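Local coordinates for putative antidote protein of plasmid maintenance system (Nostoc punctiforme, PDB 3CEC), which probably serves as the antidote of a plasmid-maintenance toxin–antidote pair and, as a helix-turn-helix protein, is likely to bind DNA, at residues I58-D61 against I62-L66; P74-W77 against L78-Q82. One frame throughout, in Å; residues are numbered along the deposited sequence.

Contact 1. Residues I58-D61 against I62-L66; sequences ITVD and IAIRL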
loop_
_atom_site.group_PDB
_atom_site.type_symbol
_atom_site.label_atom_id
_atom_site.label_comp_id
_atom_site.label_asym_id
_atom_site.label_seq_id
_atom_site.Cartn_x
_atom_site.Cartn_y
_atom_site.Cartn_z
ATOM N N ILE A 58 1.836 -1.024 4.178
ATOM C CA ILE A 58 2.174 -2.462 4.294
ATOM C C ILE A 58 3.308 -2.629 5.303
ATOM O O ILE A 58 4.394 -2.066 5.128
ATOM C CB ILE A 58 2.727 -3.019 2.916
ATOM C CG1 ILE A 58 1.683 -2.926 1.787
ATOM C CG2 ILE A 58 3.271 -4.441 3.066
ATOM C CD1 ILE A 58 0.534 -3.718 2.004
ATOM N N THR A 59 3.068 -3.426 6.332
ATOM C CA THR A 59 4.123 -3.822 7.221
ATOM C C THR A 59 4.773 -5.142 6.723
ATOM O O THR A 59 4.256 -5.818 5.839
ATOM C CB THR A 59 3.539 -4.127 8.613
ATOM O OG1 THR A 59 2.555 -5.142 8.463
ATOM C CG2 THR A 59 2.946 -2.848 9.276
ATOM N N VAL A 60 5.913 -5.537 7.309
ATOM C CA VAL A 60 6.509 -6.807 6.931
ATOM C C VAL A 60 5.524 -7.923 7.189
ATOM O O VAL A 60 5.300 -8.806 6.366
ATOM C CB VAL A 60 7.844 -7.095 7.636
ATOM C CG1 VAL A 60 8.401 -8.478 7.273
ATOM C CG2 VAL A 60 8.832 -5.905 7.313
ATOM N N ASP A 61 4.859 -7.861 8.345
ATOM C CA ASP A 61 3.822 -8.871 8.683
ATOM C C ASP A 61 2.728 -8.983 7.580
ATOM O O ASP A 61 2.353 -10.079 7.119
ATOM C CB ASP A 61 3.187 -8.570 10.084
ATOM C CG ASP A 61 1.960 -9.426 10.355
ATOM O OD1 ASP A 61 0.865 -9.013 9.969
ATOM O OD2 ASP A 61 2.153 -10.500 10.999
ATOM N N ILE A 62 2.199 -7.833 7.143
ATOM C CA ILE A 62 1.167 -7.833 6.089
ATOM C C ILE A 62 1.712 -8.340 4.775
ATOM O O ILE A 62 1.052 -9.161 4.089
ATOM C CB ILE A 62 0.515 -6.462 5.911
ATOM C CG1 ILE A 62 -0.316 -6.139 7.155
ATOM C CG2 ILE A 62 -0.323 -6.441 4.618
ATOM C CD1 ILE A 62 -0.729 -4.614 7.214
ATOM N N ALA A 63 2.943 -7.961 4.460
ATOM C CA ALA A 63 3.622 -8.461 3.218
ATOM C C ALA A 63 3.798 -9.971 3.247
ATOM O O ALA A 63 3.509 -10.643 2.258
ATOM C CB ALA A 63 4.939 -7.756 2.983
ATOM N N ILE A 64 4.157 -10.517 4.400
ATOM C CA ILE A 64 4.288 -11.967 4.553
ATOM C C ILE A 64 2.987 -12.673 4.338
ATOM O O ILE A 64 2.845 -13.659 3.639
ATOM C CB ILE A 64 4.944 -12.346 5.890
ATOM C CG1 ILE A 64 6.379 -11.904 5.922
ATOM C CG2 ILE A 64 4.720 -13.885 6.152
ATOM C CD1 ILE A 64 7.295 -12.863 5.175
ATOM N N ARG A 65 1.920 -12.106 4.911
ATOM C CA ARG A 65 0.600 -12.716 4.765
ATOM C C ARG A 65 0.102 -12.677 3.305
ATOM O O ARG A 65 -0.395 -13.662 2.799
ATOM C CB ARG A 65 -0.401 -12.041 5.688
ATOM C CG ARG A 65 -0.101 -12.173 7.196
ATOM C CD ARG A 65 -1.070 -11.307 8.046
ATOM N NE ARG A 65 -0.595 -11.221 9.424
ATOM C CZ ARG A 65 -0.888 -12.118 10.339
ATOM N NH1 ARG A 65 -1.754 -13.106 10.085
ATOM N NH2 ARG A 65 -0.343 -12.001 11.534
ATOM N N LEU A 66 0.314 -11.532 2.671
ATOM C CA LEU A 66 -0.038 -11.356 1.261
ATOM C C LEU A 66 0.705 -12.342 0.426
ATOM O O LEU A 66 0.118 -13.029 -0.436
ATOM C CB LEU A 66 0.193 -9.925 0.789
ATOM C CG LEU A 66 -0.813 -8.880 1.356
ATOM C CD1 LEU A 66 -0.221 -7.444 1.187
ATOM C CD2 LEU A 66 -2.168 -9.003 0.702
#
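I58, the last residue but one before helix 60-70, divides its branches between the first turns of that helix: CG2 rests on A63 CB at 3.7 Å, while the I58 and I62 side chains cross, CD1 to CG2 3.9 Å, and I58 CD1 meets L66 CD1 tip to tip. T59 is the N-cap. Its OG1 sits between the backbone N and the carbonyl carbon (chi1 58°) and accepts a nearly straight bond from I62 N at 3.0 Å. I62 CG1 and CD1 also lie against this hydroxyl. Such a capped start is a textbook device for helix N-termini, and here it opens helix 60-70 of the helix-turn-helix domain, where I58 touches P19 and L66 touches I23. V60 packs loosely on I64, its carbonyl taking I64 N. D61 and R65 form a salt bridge held side-on, the two planes 50° apart: NE gives a straight 2.7 Å bond to D61 OD1, in the guanidinium plane, and NH2 a distinctly bent one to the syn lone pair of D61 OD2 at 3.0 Å. A methionine in place of R65 would probably leave the D61 carboxylate without its charged mate and L41 O without the donor that R65 NH1 supplies.

Contact 2. Residues P74-W77 against L78-Q82; sequences PRLW and LNLQQ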
loop_
_atom_site.group_PDB
_atom_site.type_symbol
_atom_site.label_atom_id
_atom_site.label_comp_id
_atom_site.label_asym_id
_atom_site.label_seq_id
_atom_site.Cartn_x
_atom_site.Cartn_y
_atom_site.Cartn_z
ATOM N N PRO A 74 6.679 -11.872 -0.243
ATOM C CA PRO A 74 6.525 -10.573 0.385
ATOM C C PRO A 74 7.200 -9.417 -0.282
ATOM O O PRO A 74 6.870 -8.259 -0.058
ATOM C CB PRO A 74 7.098 -10.798 1.777
ATOM C CG PRO A 74 8.186 -11.795 1.511
ATOM C CD PRO A 74 7.491 -12.768 0.597
ATOM N N ARG A 75 8.237 -9.716 -1.065
ATOM C CA ARG A 75 9.062 -8.643 -1.569
ATOM C C ARG A 75 8.319 -7.757 -2.525
ATOM O O ARG A 75 8.511 -6.534 -2.512
ATOM C CB ARG A 75 10.311 -9.219 -2.234
ATOM C CG ARG A 75 11.333 -9.734 -1.245
ATOM C CD ARG A 75 12.730 -9.817 -1.876
ATOM N NE ARG A 75 13.761 -10.144 -0.904
ATOM C CZ ARG A 75 14.714 -9.297 -0.526
ATOM N NH1 ARG A 75 14.816 -8.095 -1.076
ATOM N NH2 ARG A 75 15.615 -9.674 0.360
ATOM N N LEU A 76 7.490 -8.382 -3.348
ATOM C CA LEU A 76 6.653 -7.637 -4.337
ATOM C C LEU A 76 5.906 -6.492 -3.616
ATOM O O LEU A 76 5.927 -5.306 -3.964
ATOM C CB LEU A 76 5.664 -8.563 -5.014
ATOM C CG LEU A 76 4.782 -7.940 -6.071
ATOM C CD1 LEU A 76 4.390 -9.084 -7.077
ATOM C CD2 LEU A 76 3.532 -7.269 -5.454
ATOM N N TRP A 77 5.375 -6.862 -2.475
ATOM C CA TRP A 77 4.515 -5.981 -1.667
ATOM C C TRP A 77 5.331 -4.869 -0.961
ATOM O O TRP A 77 4.883 -3.720 -0.876
ATOM C CB TRP A 77 3.689 -6.811 -0.656
ATOM C CG TRP A 77 2.773 -7.678 -1.400
ATOM C CD1 TRP A 77 2.909 -9.031 -1.674
ATOM C CD2 TRP A 77 1.605 -7.252 -2.135
ATOM N NE1 TRP A 77 1.887 -9.465 -2.474
ATOM C CE2 TRP A 77 1.071 -8.408 -2.779
ATOM C CE3 TRP A 77 0.972 -6.025 -2.309
ATOM C CZ2 TRP A 77 -0.048 -8.336 -3.575
ATOM C CZ3 TRP A 77 -0.147 -5.970 -3.057
ATOM C CH2 TRP A 77 -0.640 -7.112 -3.692
ATOM N N LEU A 78 6.465 -5.289 -0.374
ATOM C CA LEU A 78 7.375 -4.350 0.273
ATOM C C LEU A 78 7.939 -3.378 -0.757
ATOM O O LEU A 78 8.091 -2.203 -0.459
ATOM C CB LEU A 78 8.445 -5.096 1.033
ATOM C CG LEU A 78 7.915 -5.886 2.250
ATOM C CD1 LEU A 78 9.054 -6.824 2.743
ATOM C CD2 LEU A 78 7.446 -4.958 3.379
ATOM N N ASN A 79 8.208 -3.886 -1.953
ATOM C CA ASN A 79 8.766 -3.020 -3.039
ATOM C C ASN A 79 7.738 -1.979 -3.412
ATOM O O ASN A 79 8.056 -0.798 -3.576
ATOM C CB ASN A 79 9.222 -3.836 -4.223
ATOM C CG ASN A 79 10.535 -4.609 -3.953
ATOM O OD1 ASN A 79 11.257 -4.309 -2.998
ATOM N ND2 ASN A 79 10.851 -5.608 -4.814
ATOM N N LEU A 80 6.495 -2.401 -3.562
ATOM C CA LEU A 80 5.369 -1.468 -3.818
ATOM C C LEU A 80 5.324 -0.354 -2.765
ATOM O O LEU A 80 5.305 0.823 -3.082
ATOM C CB LEU A 80 4.001 -2.146 -3.952
ATOM C CG LEU A 80 3.799 -2.957 -5.181
ATOM C CD1 LEU A 80 2.495 -3.728 -5.033
ATOM C CD2 LEU A 80 3.777 -2.057 -6.463
ATOM N N GLN A 81 5.402 -0.740 -1.516
ATOM C CA GLN A 81 5.289 0.189 -0.425
ATOM C C GLN A 81 6.527 1.108 -0.411
ATOM O O GLN A 81 6.380 2.291 -0.167
ATOM C CB GLN A 81 5.158 -0.531 0.928
ATOM C CG GLN A 81 4.940 0.448 2.050
ATOM C CD GLN A 81 3.609 1.137 1.938
ATOM O OE1 GLN A 81 2.550 0.496 1.893
ATOM N NE2 GLN A 81 3.635 2.471 1.867
ATOM N N GLN A 82 7.730 0.564 -0.615
ATOM C CA GLN A 82 8.941 1.385 -0.573
ATOM C C GLN A 82 8.874 2.457 -1.627
ATOM O O GLN A 82 9.253 3.609 -1.383
ATOM C CB GLN A 82 10.173 0.527 -0.777
ATOM C CG GLN A 82 11.507 1.291 -0.690
#
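L76 and W77 send their side chains along L80, one turn further down the same helix, and the buried W77 is the close-fitting element among them. L76 covers one face of its indole from the exposed side: CD2 stands 3.7 Å above the plane of the W77 ring, over its centre, a CH-pi type approach between neighbours in sequence. The same methyl lies 3.7 Å from CD1 of the partly exposed L80, which in turn reaches W77 CE3 at 3.9 Å. With CG of L76 opposite the backbone N (chi1 -178°), the leucine swings forward over the ring; W77 and L80 instead hold CG opposite the carbonyl carbon, and their side chains run side by side. V22, I23 and I26 of helix 19-30 and L70 of helix 60-70 touch the indole, and its NE1 bonds to N72 OD1, which helps to fix the ring's rotation.

R75 and N79 make up the polar solvent side, where the contact loosens. N79 lays its amide by the R75 carbonyl, CG 3.1 Å from R75 O; the bond there is made by the N79 backbone, N to O 2.7 Å. On another side, L78 CG leans on P74 O, at 3.5 Å. Q81 turns its amide away from this turn, OE1 probably accepting from I58 N and NE2 giving to D85 OD1. Regular i to i+4 backbone bonds run beneath both regions. Within helix 74-101 of this helix-turn-helix fold, W77 thus closes over helices 19-30 and 60-70, while L76, R75 and N79 lie on the outer side.

In the fold
Contacts 1 and 2 illustrate how two successive helices, 60-70 and 74-101, come to share one interface: contact 1 caps helix 60-70, and contact 2 lies in an early part of helix 74-101. Both are partly buried. In contact 1 the aliphatic side faces the core while a charged pair lies at the surface; contact 2 is mainly apolar, built round an aromatic ring, and its exposed side carries L76 as well as R75 and N79. Their centres are about 9 Å apart, and they meet directly: A63 CB packs on L78 CG at 3.6 Å, L66 CB lies 3.7 Å from W77 NE1, and the probable Q81 OE1 to I58 N bond spans 2.8 Å, joining the loop ahead of helix 60-70 to helix 74-101.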